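Local coordinates for protein polyguluronate lyase (Corynebacterium sp., PDB 1UAI) that is an alginate lyase that probably cleaves poly(alpha-L-guluronate), the guluronate-rich part of alginate, by elimination, at residues 86-91 / 184-190; 115-119 / 161-165. All coordinates share one frame; numbering follows the deposited sequence.

Contact 1 (86-91 / 184-190); sequences ASWSAT and TSSGNYF
The indole of Trp88 is covered on one face by CB and the carbonyl oxygen of Asn188, with the ring and amide planes 41° apart, an arrangement that shows how one indole can order the pairing of two chain segments. Asn188 CB sits over the six-membered ring, 3.5 Å from its centroid, while Asn188 O rests 3.2 Å above the indole plane. With CG set between the backbone N and the carbonyl carbon (chi1 39°), the indole folds back over its partner although its CB starts out away from it. Beyond Asn188, the rings of Trp88 and Phe190 are inclined at 45°, and Trp88 CZ2 stands over the centre of the Phe190 ring. Trp88 NE1 is hydrogen-bonded to Glu77. Trp88 N donates to Asn188 O at 2.9 Å, on a lone pair. The carbonyl oxygen of Trp88 accepts from Asn188 N at 3.0 Å, in its plane, and from Asn188 ND2 at 3.1 Å, tilted out of it. ND2 also donates to Ser185 O at 2.8 Å, while OD1 accepts from His183 NE2, so the amide's rotation is fixed from both ends. Trp88 and Asn188 form an antiparallel hydrogen-bonded pair, and Gly187, with positive phi, joins Asn188 opposite Trp88 in a G1 beta bulge.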
ATOM      1  N   ALA A  86       8.288   7.077  10.228  1.00  6.75           N
ATOM      2  CA  ALA A  86       7.408   8.223  10.369  1.00  6.73           C
ATOM      3  C   ALA A  86       6.386   7.909  11.453  1.00  5.72           C
ATOM      4  O   ALA A  86       5.978   6.760  11.627  1.00  6.00           O
ATOM      5  CB  ALA A  86       6.704   8.514   9.052  1.00  6.64           C
ATOM      6  N   SER A  87       5.991   8.944  12.183  1.00  6.39           N
ATOM      7  CA  SER A  87       5.015   8.831  13.255  1.00  7.21           C
ATOM      8  C   SER A  87       4.420  10.217  13.454  1.00  7.16           C
ATOM      9  O   SER A  87       5.108  11.131  13.909  1.00  9.70           O
ATOM     10  CB  SER A  87       5.699   8.372  14.543  1.00  8.40           C
ATOM     11  OG  SER A  87       4.776   8.343  15.618  1.00 10.51           O
ATOM     12  N   TRP A  88       3.149  10.389  13.108  1.00  6.41           N
ATOM     13  CA  TRP A  88       2.530  11.694  13.261  1.00  5.74           C
ATOM     14  C   TRP A  88       1.159  11.680  13.921  1.00  5.74           C
ATOM     15  O   TRP A  88       0.468  10.658  13.977  1.00  6.10           O
ATOM     16  CB  TRP A  88       2.461  12.427  11.910  1.00  6.54           C
ATOM     17  CG  TRP A  88       2.130  11.559  10.734  1.00  5.56           C
ATOM     18  CD1 TRP A  88       3.013  10.915   9.914  1.00  6.47           C
ATOM     19  CD2 TRP A  88       0.821  11.228  10.254  1.00  5.85           C
ATOM     20  NE1 TRP A  88       2.336  10.206   8.952  1.00  5.42           N
ATOM     21  CE2 TRP A  88       0.990  10.379   9.138  1.00  5.20           C
ATOM     22  CE3 TRP A  88      -0.477  11.567  10.659  1.00  6.66           C
ATOM     23  CZ2 TRP A  88      -0.093   9.860   8.421  1.00  5.37           C
ATOM     24  CZ3 TRP A  88      -1.555  11.050   9.944  1.00  5.56           C
ATOM     25  CH2 TRP A  88      -1.354  10.204   8.837  1.00  5.88           C
ATOM     26  N   SER A  89       0.789  12.852  14.423  1.00  6.88           N
ATOM     27  CA  SER A  89      -0.463  13.077  15.126  1.00  7.15           C
ATOM     28  C   SER A  89      -1.651  13.326  14.211  1.00  6.82           C
ATOM     29  O   SER A  89      -1.505  13.874  13.122  1.00  7.98           O
ATOM     30  CB  SER A  89      -0.294  14.273  16.064  1.00  8.69           C
ATOM     31  OG  SER A  89      -1.537  14.711  16.579  1.00  9.24           O
ATOM     32  N   ALA A  90      -2.834  12.927  14.666  1.00  7.35           N
ATOM     33  CA  ALA A  90      -4.052  13.142  13.900  1.00  7.11           C
ATOM     34  C   ALA A  90      -4.760  14.405  14.397  1.00  8.16           C
ATOM     35  O   ALA A  90      -5.684  14.896  13.752  1.00  8.59           O
ATOM     36  CB  ALA A  90      -4.979  11.935  14.036  1.00  8.21           C
ATOM     37  N   THR A  91      -4.311  14.931  15.537  1.00  8.32           N
ATOM     38  CA  THR A  91      -4.913  16.122  16.138  1.00  9.19           C
ATOM     39  C   THR A  91      -4.044  17.378  16.067  1.00  9.40           C
ATOM     40  O   THR A  91      -4.458  18.456  16.501  1.00 11.40           O
ATOM     41  CB  THR A  91      -5.267  15.873  17.616  1.00  9.82           C
ATOM     42  OG1 THR A  91      -4.088  15.482  18.330  1.00  9.27           O
ATOM     43  CG2 THR A  91      -6.313  14.777  17.736  1.00 11.43           C
ATOM     44  N   THR A 184      -8.285  10.199  16.523  1.00 10.10           N
ATOM     45  CA  THR A 184      -7.509  11.109  17.360  1.00 12.02           C
ATOM     46  C   THR A 184      -6.193  10.566  17.904  1.00 11.70           C
ATOM     47  O   THR A 184      -5.463  11.281  18.590  1.00 12.67           O
ATOM     48  CB  THR A 184      -8.350  11.588  18.557  1.00 12.79           C
ATOM     49  OG1 THR A 184      -8.765  10.456  19.333  1.00 13.89           O
ATOM     50  CG2 THR A 184      -9.578  12.342  18.073  1.00 13.59           C
ATOM     51  N   SER A 185      -5.881   9.310  17.611  1.00 12.48           N
ATOM     52  CA  SER A 185      -4.638   8.736  18.106  1.00 13.46           C
ATOM     53  C   SER A 185      -3.450   9.250  17.304  1.00 11.43           C
ATOM     54  O   SER A 185      -3.606   9.722  16.176  1.00 11.25           O
ATOM     55  CB  SER A 185      -4.685   7.209  18.028  1.00 16.83           C
ATOM     56  OG  SER A 185      -4.727   6.769  16.684  1.00 22.17           O
ATOM     57  N   SER A 186      -2.264   9.172  17.900  1.00 10.06           N
ATOM     58  CA  SER A 186      -1.040   9.592  17.233  1.00  9.90           C
ATOM     59  C   SER A 186      -0.332   8.325  16.766  1.00  8.64           C
ATOM     60  O   SER A 186      -0.927   7.246  16.773  1.00  9.18           O
ATOM     61  CB  SER A 186      -0.148  10.380  18.196  1.00 11.37           C
ATOM     62  OG  SER A 186      -0.760  11.604  18.564  1.00 15.62           O
ATOM     63  N   GLY A 187       0.927   8.451  16.359  1.00  7.66           N
ATOM     64  CA  GLY A 187       1.672   7.295  15.891  1.00  7.73           C
ATOM     65  C   GLY A 187       1.227   6.796  14.525  1.00  6.53           C
ATOM     66  O   GLY A 187       1.411   5.626  14.192  1.00  6.56           O
ATOM     67  N   ASN A 188       0.641   7.684  13.730  1.00  5.72           N
ATOM     68  CA  ASN A 188       0.166   7.326  12.396  1.00  5.85           C
ATOM     69  C   ASN A 188       1.267   7.407  11.349  1.00  5.35           C
ATOM     70  O   ASN A 188       2.246   8.133  11.514  1.00  5.77           O
ATOM     71  CB  ASN A 188      -0.959   8.267  11.969  1.00  5.94           C
ATOM     72  CG  ASN A 188      -2.126   8.241  12.916  1.00  6.29           C
ATOM     73  OD1 ASN A 188      -2.883   7.272  12.952  1.00  6.90           O
ATOM     74  ND2 ASN A 188      -2.281   9.305  13.697  1.00  6.98           N
ATOM     75  N   TYR A 189       1.089   6.653  10.267  1.00  4.77           N
ATOM     76  CA  TYR A 189       2.021   6.661   9.150  1.00  5.11           C
ATOM     77  C   TYR A 189       1.323   6.111   7.915  1.00  3.96           C
ATOM     78  O   TYR A 189       0.329   5.384   8.016  1.00  4.81           O
ATOM     79  CB  TYR A 189       3.296   5.867   9.482  1.00  6.29           C
ATOM     80  CG  TYR A 189       3.111   4.397   9.776  1.00  6.01           C
ATOM     81  CD1 TYR A 189       3.181   3.447   8.758  1.00  7.24           C
ATOM     82  CD2 TYR A 189       2.906   3.952  11.081  1.00  7.27           C
ATOM     83  CE1 TYR A 189       3.057   2.089   9.033  1.00  8.77           C
ATOM     84  CE2 TYR A 189       2.777   2.594  11.366  1.00  8.81           C
ATOM     85  CZ  TYR A 189       2.856   1.670  10.337  1.00  8.60           C
ATOM     86  OH  TYR A 189       2.745   0.324  10.606  1.00 11.26           O
ATOM     87  N   PHE A 190       1.833   6.485   6.749  1.00  4.14           N
ATOM     88  CA  PHE A 190       1.262   6.056   5.480  1.00  3.93           C
ATOM     89  C   PHE A 190       1.954   4.825   4.903  1.00  3.77           C
ATOM     90  O   PHE A 190       3.123   4.548   5.199  1.00  4.29           O
ATOM     91  CB  PHE A 190       1.370   7.180   4.441  1.00  4.74           C
ATOM     92  CG  PHE A 190       0.544   8.401   4.752  1.00  4.20           C
ATOM     93  CD1 PHE A 190      -0.843   8.323   4.845  1.00  4.62           C
ATOM     94  CD2 PHE A 190       1.154   9.645   4.895  1.00  5.02           C
ATOM     95  CE1 PHE A 190      -1.609   9.468   5.071  1.00  4.30           C
ATOM     96  CE2 PHE A 190       0.399  10.793   5.121  1.00  5.31           C
ATOM     97  CZ  PHE A 190      -0.986  10.704   5.207  1.00  5.20           C
TER
HETATM   98  O   HOH W   1       2.946  10.471  16.562  1.00 11.48           O
HETATM   99  O   HOH W   2      -3.251  12.711  17.653  1.00 12.70           O

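Contact 2 (115-119 / 161-165); sequences GAQIH and KFVVS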
ATOM      1  N   GLY A 115      -4.305  -1.410  -1.388  1.00  3.78           N
ATOM      2  CA  GLY A 115      -3.335  -0.612  -2.125  1.00  4.21           C
ATOM      3  C   GLY A 115      -2.765   0.644  -1.489  1.00  3.66           C
ATOM      4  O   GLY A 115      -1.821   1.230  -2.021  1.00  4.25           O
ATOM      5  N   ALA A 116      -3.338   1.075  -0.375  1.00  3.97           N
ATOM      6  CA  ALA A 116      -2.842   2.250   0.326  1.00  4.45           C
ATOM      7  C   ALA A 116      -3.471   2.279   1.699  1.00  4.45           C
ATOM      8  O   ALA A 116      -4.594   1.804   1.883  1.00  4.63           O
ATOM      9  CB  ALA A 116      -3.193   3.521  -0.437  1.00  5.63           C
ATOM     10  N   GLN A 117      -2.759   2.827   2.674  1.00  4.09           N
ATOM     11  CA  GLN A 117      -3.328   2.894   4.003  1.00  6.09           C
ATOM     12  C   GLN A 117      -2.731   3.912   4.947  1.00  4.38           C
ATOM     13  O   GLN A 117      -1.707   4.543   4.668  1.00  4.47           O
ATOM     14  CB  GLN A 117      -3.287   1.510   4.684  1.00 13.04           C
ATOM     15  CG  GLN A 117      -2.095   0.606   4.340  1.00 14.15           C
ATOM     16  CD  GLN A 117      -1.994  -0.637   5.237  1.00 12.27           C
ATOM     17  OE1 GLN A 117      -1.265  -1.583   4.928  1.00 13.24           O
ATOM     18  NE2 GLN A 117      -2.711  -0.627   6.355  1.00 12.50           N
ATOM     19  N   ILE A 118      -3.457   4.106   6.043  1.00  5.26           N
ATOM     20  CA  ILE A 118      -3.009   4.913   7.162  1.00  4.30           C
ATOM     21  C   ILE A 118      -2.996   3.818   8.218  1.00  4.81           C
ATOM     22  O   ILE A 118      -3.977   3.081   8.377  1.00  4.92           O
ATOM     23  CB  ILE A 118      -3.998   6.010   7.609  1.00  4.57           C
ATOM     24  CG1 ILE A 118      -4.022   7.144   6.583  1.00  5.17           C
ATOM     25  CG2 ILE A 118      -3.574   6.552   8.984  1.00  5.51           C
ATOM     26  CD1 ILE A 118      -4.996   8.248   6.925  1.00  5.32           C
ATOM     27  N   HIS A 119      -1.874   3.690   8.907  1.00  4.92           N
ATOM     28  CA  HIS A 119      -1.704   2.671   9.932  1.00  6.34           C
ATOM     29  C   HIS A 119      -1.148   3.395  11.152  1.00  6.13           C
ATOM     30  O   HIS A 119      -0.534   4.451  11.011  1.00  6.58           O
ATOM     31  CB  HIS A 119      -0.690   1.638   9.418  1.00  7.57           C
ATOM     32  CG  HIS A 119      -0.713   0.330  10.144  1.00  9.15           C
ATOM     33  ND1 HIS A 119      -0.263   0.182  11.440  1.00  9.59           N
ATOM     34  CD2 HIS A 119      -1.112  -0.900   9.742  1.00 10.41           C
ATOM     35  CE1 HIS A 119      -0.384  -1.084  11.802  1.00 10.96           C
ATOM     36  NE2 HIS A 119      -0.896  -1.760  10.791  1.00 11.74           N
ATOM     37  N   LYS A 161      -6.496  10.077  -2.076  1.00  5.14           N
ATOM     38  CA  LYS A 161      -5.891  11.052  -1.188  1.00  5.20           C
ATOM     39  C   LYS A 161      -6.411  10.931   0.231  1.00  4.82           C
ATOM     40  O   LYS A 161      -7.609  10.746   0.453  1.00  5.63           O
ATOM     41  CB  LYS A 161      -6.138  12.484  -1.682  1.00  5.81           C
ATOM     42  CG  LYS A 161      -5.495  13.551  -0.791  1.00  8.06           C
ATOM     43  CD  LYS A 161      -5.574  14.953  -1.383  1.00 10.50           C
ATOM     44  CE  LYS A 161      -6.999  15.477  -1.435  1.00 11.24           C
ATOM     45  NZ  LYS A 161      -7.044  16.891  -1.910  1.00 12.79           N
ATOM     46  N   PHE A 162      -5.487  11.006   1.181  1.00  4.89           N
ATOM     47  CA  PHE A 162      -5.811  10.992   2.601  1.00  4.47           C
ATOM     48  C   PHE A 162      -5.382  12.361   3.119  1.00  4.85           C
ATOM     49  O   PHE A 162      -4.270  12.807   2.829  1.00  5.36           O
ATOM     50  CB  PHE A 162      -4.971   9.981   3.386  1.00  5.16           C
ATOM     51  CG  PHE A 162      -5.319   8.541   3.155  1.00  4.98           C
ATOM     52  CD1 PHE A 162      -6.529   8.012   3.590  1.00  5.89           C
ATOM     53  CD2 PHE A 162      -4.378   7.685   2.594  1.00  5.42           C
ATOM     54  CE1 PHE A 162      -6.790   6.646   3.477  1.00  6.37           C
ATOM     55  CE2 PHE A 162      -4.628   6.322   2.476  1.00  6.01           C
ATOM     56  CZ  PHE A 162      -5.835   5.800   2.919  1.00  6.72           C
ATOM     57  N   VAL A 163      -6.249  13.026   3.872  1.00  4.89           N
ATOM     58  CA  VAL A 163      -5.894  14.301   4.488  1.00  5.95           C
ATOM     59  C   VAL A 163      -6.308  14.155   5.946  1.00  5.14           C
ATOM     60  O   VAL A 163      -7.488  13.965   6.246  1.00  5.89           O
ATOM     61  CB  VAL A 163      -6.637  15.509   3.875  1.00  6.03           C
ATOM     62  CG1 VAL A 163      -6.238  16.784   4.610  1.00  7.75           C
ATOM     63  CG2 VAL A 163      -6.301  15.641   2.402  1.00  6.95           C
ATOM     64  N   VAL A 164      -5.330  14.211   6.842  1.00  5.32           N
ATOM     65  CA  VAL A 164      -5.598  14.076   8.267  1.00  5.68           C
ATOM     66  C   VAL A 164      -5.298  15.378   8.990  1.00  5.25           C
ATOM     67  O   VAL A 164      -4.201  15.928   8.873  1.00  5.90           O
ATOM     68  CB  VAL A 164      -4.741  12.957   8.903  1.00  5.64           C
ATOM     69  CG1 VAL A 164      -5.195  12.713  10.338  1.00  6.45           C
ATOM     70  CG2 VAL A 164      -4.843  11.685   8.082  1.00  6.04           C
ATOM     71  N   SER A 165      -6.287  15.871   9.728  1.00  6.10           N
ATOM     72  CA  SER A 165      -6.140  17.101  10.495  1.00  6.49           C
ATOM     73  C   SER A 165      -7.337  17.259  11.423  1.00  6.93           C
ATOM     74  O   SER A 165      -8.424  16.766  11.129  1.00  6.99           O
ATOM     75  CB  SER A 165      -6.046  18.311   9.559  1.00  8.60           C
ATOM     76  OG  SER A 165      -7.243  18.488   8.824  1.00 11.41           O
TER
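Ile118 lies over one face of the Phe162 ring in the core between two beta-sheets. Ile118 CG1 stands over the centre of the Phe162 ring, 3.9 Å from the centroid and only 8° off its normal, and the two side chains lie alongside each other, pointing opposite ways. The branch continues straight through CD1 (chi2 178°), which carries the methyl past the ring centre to lie 3.7 Å from Phe162 CD1. The same methyl then meets Val164 CG2 tip to tip at 3.6 Å, so one isoleucine end spans two residues that point inward from the same strand. This is the close-packed part of the contact, and it is wholly apolar.

The strands themselves stay well apart, with axes 8.8 Å from each other at their closest and directions only 11° from parallel. They belong to the two facing sheets of the jellyroll beta-sandwich, and side chains of 161-165 reach across the hydrophobic core to side chains and backbone of 115-119. Phe128 meets the Phe162 ring edge-to-face, and Ile169 touches both Ile118 and Val164.

Packing is looser toward Ala116. Its CB comes no nearer than 4.3 Å to Phe162 CE2, and its carbonyl carbon lies at the edge of the ring, near the ring plane. Backbone atoms of Gln117 approach a little more closely, CE2 of Phe162 lying 3.9 Å from Gln117 C, while the Gln117 side chain sets off from the other surface of its strand. Strand 161-165 alternates likewise: Val163, between Phe162 and Val164, points away from 115-119 and touches Tyr172, and Lys161 makes a cation-pi contact with that tyrosine on the partly exposed side.

How the contacts relate
From the N terminus, the chain first passes through 86-91, in the loop after strand 84-85, then enters strand 112-119 and later strand 158-165, whose packing in contact 2 closes a loop of 41 intervening residues. Only at 184-190 does contact 1 close its own, longer loop of 92 residues, so contact 2 lies wholly within it. The two contacts also touch in space. Tyr189 N probably donates a hydrogen bond to His119 O, linking neighbouring strands of one sheet, and Phe190 packs on both Ile118 and Phe162. Ala90 reaches Val164 of the facing sheet. Contact 1 thus borders one end of the sandwich core that contact 2 crosses.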